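PDB 5T1X: mannose-specific lectin 2 chain 1 from Colocasia esculenta, which binds mannose specifically as part of a heterotetrameric taro lectin and agglutinates rabbit erythrocytes. Local coordinates for residues Leu55-Leu61 and Gly81-Ala85. Sequence-based numbering, arbitrary orientation.
Sequences LTDYGEL and GNYAA
Asp57 and Gly81 make the one direct hydrogen bond between the two backbones: Gly81 N donates to Asp57 O over 2.8 Å. In register, Asp57 lies beside Gly81 and Gly59 beside Tyr83. Asp57 sits in a type I turn from Thr56 to Gly59, the bend of the hairpin that joins strands 52-55 and 61-64. Inside this bend Thr56 OG1 accepts from both Tyr58 N, in an ST turn, and Glu60 N, which should hold the bend in shape. A water lies within hydrogen-bonding distance of both Asp57 OD1 (2.7 Å) and Gly81 O (2.8 Å), linking the two segments.

Tyr83 lays its ring flat against the end of this turn. Gly59 CA stands over one face, 3.6 Å from the ring centroid and 19° off the normal, a CH-pi contact; Tyr58 C lies over the same face, likewise off centre. Gly59 has no side chain, and its CA comes to 3.4 Å from Tyr83 CG. With CG anti to its own carbonyl carbon (chi1 -72°), Tyr83 runs along the turn, and its OH reaches beyond it to hydrogen-bond Val79 O. Deeper in, Leu55 pushes CD2 to 3.8 Å from Tyr83 CB and against the backbone of Tyr83 and Ala85. The methyl of Ala85 meets Leu61 CD2 at 3.9 Å, closing a small apolar patch.

In the beta-prism II fold of the GNA-related lectins, built from three antiparallel sheets, the contact thus seats the hairpin bend of the four-stranded sheet with 52-55 and 61-64 on the entry to strand 84-88 of the three-stranded one, in the buried interior where Leu55 and Leu61 also touch Leu6 of strand 5-7. Leu61 packs further on Trp72, Leu93 and Val95, while Ile105 and Trp106 of the partner chain pack on Tyr83 and Leu61, respectively, tying this core to the dimer interface.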
loop_
_atom_site.group_PDB
_atom_site.type_symbol
_atom_site.label_atom_id
_atom_site.label_comp_id
_atom_site.label_asym_id
_atom_site.label_seq_id
_atom_site.Cartn_x
_atom_site.Cartn_y
_atom_site.Cartn_z
ATOM N N LEU A 55 7.174 10.261 -5.968
ATOM C CA LEU A 55 6.733 10.418 -4.589
ATOM C C LEU A 55 7.973 10.665 -3.750
ATOM O O LEU A 55 8.886 9.843 -3.761
ATOM C CB LEU A 55 5.952 9.167 -4.146
ATOM C CG LEU A 55 5.397 9.110 -2.713
ATOM C CD1 LEU A 55 4.327 10.165 -2.484
ATOM C CD2 LEU A 55 4.808 7.740 -2.436
ATOM N N THR A 56 8.047 11.827 -3.093
ATOM C CA THR A 56 9.226 12.193 -2.292
ATOM C C THR A 56 9.314 11.365 -1.006
ATOM O O THR A 56 8.356 10.687 -0.619
ATOM C CB THR A 56 9.252 13.698 -1.961
ATOM O OG1 THR A 56 8.281 14.010 -0.958
ATOM C CG2 THR A 56 9.062 14.576 -3.175
ATOM N N ASP A 57 10.481 11.455 -0.330
ATOM C CA ASP A 57 10.744 10.782 0.946
ATOM C C ASP A 57 9.949 11.435 2.083
ATOM O O ASP A 57 10.003 10.952 3.207
ATOM C CB ASP A 57 12.252 10.791 1.258
ATOM C CG ASP A 57 13.104 10.000 0.278
ATOM O OD1 ASP A 57 12.553 9.105 -0.406
ATOM O OD2 ASP A 57 14.331 10.248 0.224
ATOM N N TYR A 58 9.170 12.488 1.778
ATOM C CA TYR A 58 8.301 13.175 2.737
ATOM C C TYR A 58 6.815 12.931 2.393
ATOM O O TYR A 58 5.925 13.492 3.036
ATOM C CB TYR A 58 8.632 14.671 2.804
ATOM C CG TYR A 58 10.061 14.924 3.226
ATOM C CD1 TYR A 58 10.401 15.051 4.570
ATOM C CD2 TYR A 58 11.080 15.028 2.281
ATOM C CE1 TYR A 58 11.721 15.263 4.966
ATOM C CE2 TYR A 58 12.405 15.224 2.667
ATOM C CZ TYR A 58 12.721 15.336 4.011
ATOM O OH TYR A 58 14.022 15.555 4.389
ATOM N N GLY A 59 6.573 12.067 1.409
ATOM C CA GLY A 59 5.234 11.658 0.997
ATOM C C GLY A 59 4.496 12.615 0.091
ATOM O O GLY A 59 3.269 12.562 0.010
ATOM N N GLU A 60 5.231 13.473 -0.622
ATOM C CA GLU A 60 4.612 14.419 -1.529
ATOM C C GLU A 60 4.622 13.863 -2.949
ATOM O O GLU A 60 5.675 13.433 -3.434
ATOM C CB GLU A 60 5.363 15.759 -1.468
ATOM C CG GLU A 60 4.614 16.930 -2.077
ATOM C CD GLU A 60 5.280 18.278 -1.856
ATOM O OE1 GLU A 60 6.485 18.315 -1.517
ATOM O OE2 GLU A 60 4.587 19.306 -2.018
ATOM N N LEU A 61 3.450 13.847 -3.609
ATOM C CA LEU A 61 3.367 13.464 -5.025
ATOM C C LEU A 61 3.877 14.632 -5.867
ATOM O O LEU A 61 3.525 15.778 -5.574
ATOM C CB LEU A 61 1.932 13.104 -5.428
ATOM C CG LEU A 61 1.399 11.761 -4.929
ATOM C CD1 LEU A 61 -0.100 11.725 -5.048
ATOM C CD2 LEU A 61 1.999 10.588 -5.711
ATOM N N GLY A 81 10.948 9.351 5.308
ATOM C CA GLY A 81 10.754 7.913 5.404
ATOM C C GLY A 81 10.265 7.329 4.103
ATOM O O GLY A 81 10.470 7.922 3.039
ATOM N N ASN A 82 9.627 6.153 4.195
ATOM C CA ASN A 82 9.097 5.392 3.057
ATOM C C ASN A 82 7.597 5.559 2.979
ATOM O O ASN A 82 6.896 5.291 3.958
ATOM C CB ASN A 82 9.455 3.901 3.194
ATOM C CG ASN A 82 10.937 3.616 3.270
ATOM O OD1 ASN A 82 11.731 4.112 2.479
ATOM N ND2 ASN A 82 11.336 2.787 4.218
ATOM N N TYR A 83 7.106 5.990 1.810
ATOM C CA TYR A 83 5.685 6.253 1.598
ATOM C C TYR A 83 5.143 5.408 0.463
ATOM O O TYR A 83 5.911 4.874 -0.343
ATOM C CB TYR A 83 5.474 7.753 1.295
ATOM C CG TYR A 83 5.666 8.621 2.521
ATOM C CD1 TYR A 83 4.576 9.061 3.261
ATOM C CD2 TYR A 83 6.940 8.977 2.957
ATOM C CE1 TYR A 83 4.746 9.813 4.423
ATOM C CE2 TYR A 83 7.125 9.703 4.135
ATOM C CZ TYR A 83 6.020 10.118 4.863
ATOM O OH TYR A 83 6.168 10.833 6.020
ATOM N N ALA A 84 3.819 5.308 0.392
ATOM C CA ALA A 84 3.153 4.567 -0.679
ATOM C C ALA A 84 1.904 5.310 -1.140
ATOM O O ALA A 84 1.058 5.653 -0.309
ATOM C CB ALA A 84 2.788 3.164 -0.203
ATOM N N ALA A 85 1.798 5.573 -2.452
ATOM C CA ALA A 85 0.604 6.162 -3.066
ATOM C C ALA A 85 -0.171 4.994 -3.637
ATOM O O ALA A 85 0.358 4.278 -4.485
ATOM C CB ALA A 85 0.967 7.178 -4.138
HETATM O O HOH W 1 11.698 6.833 0.747
#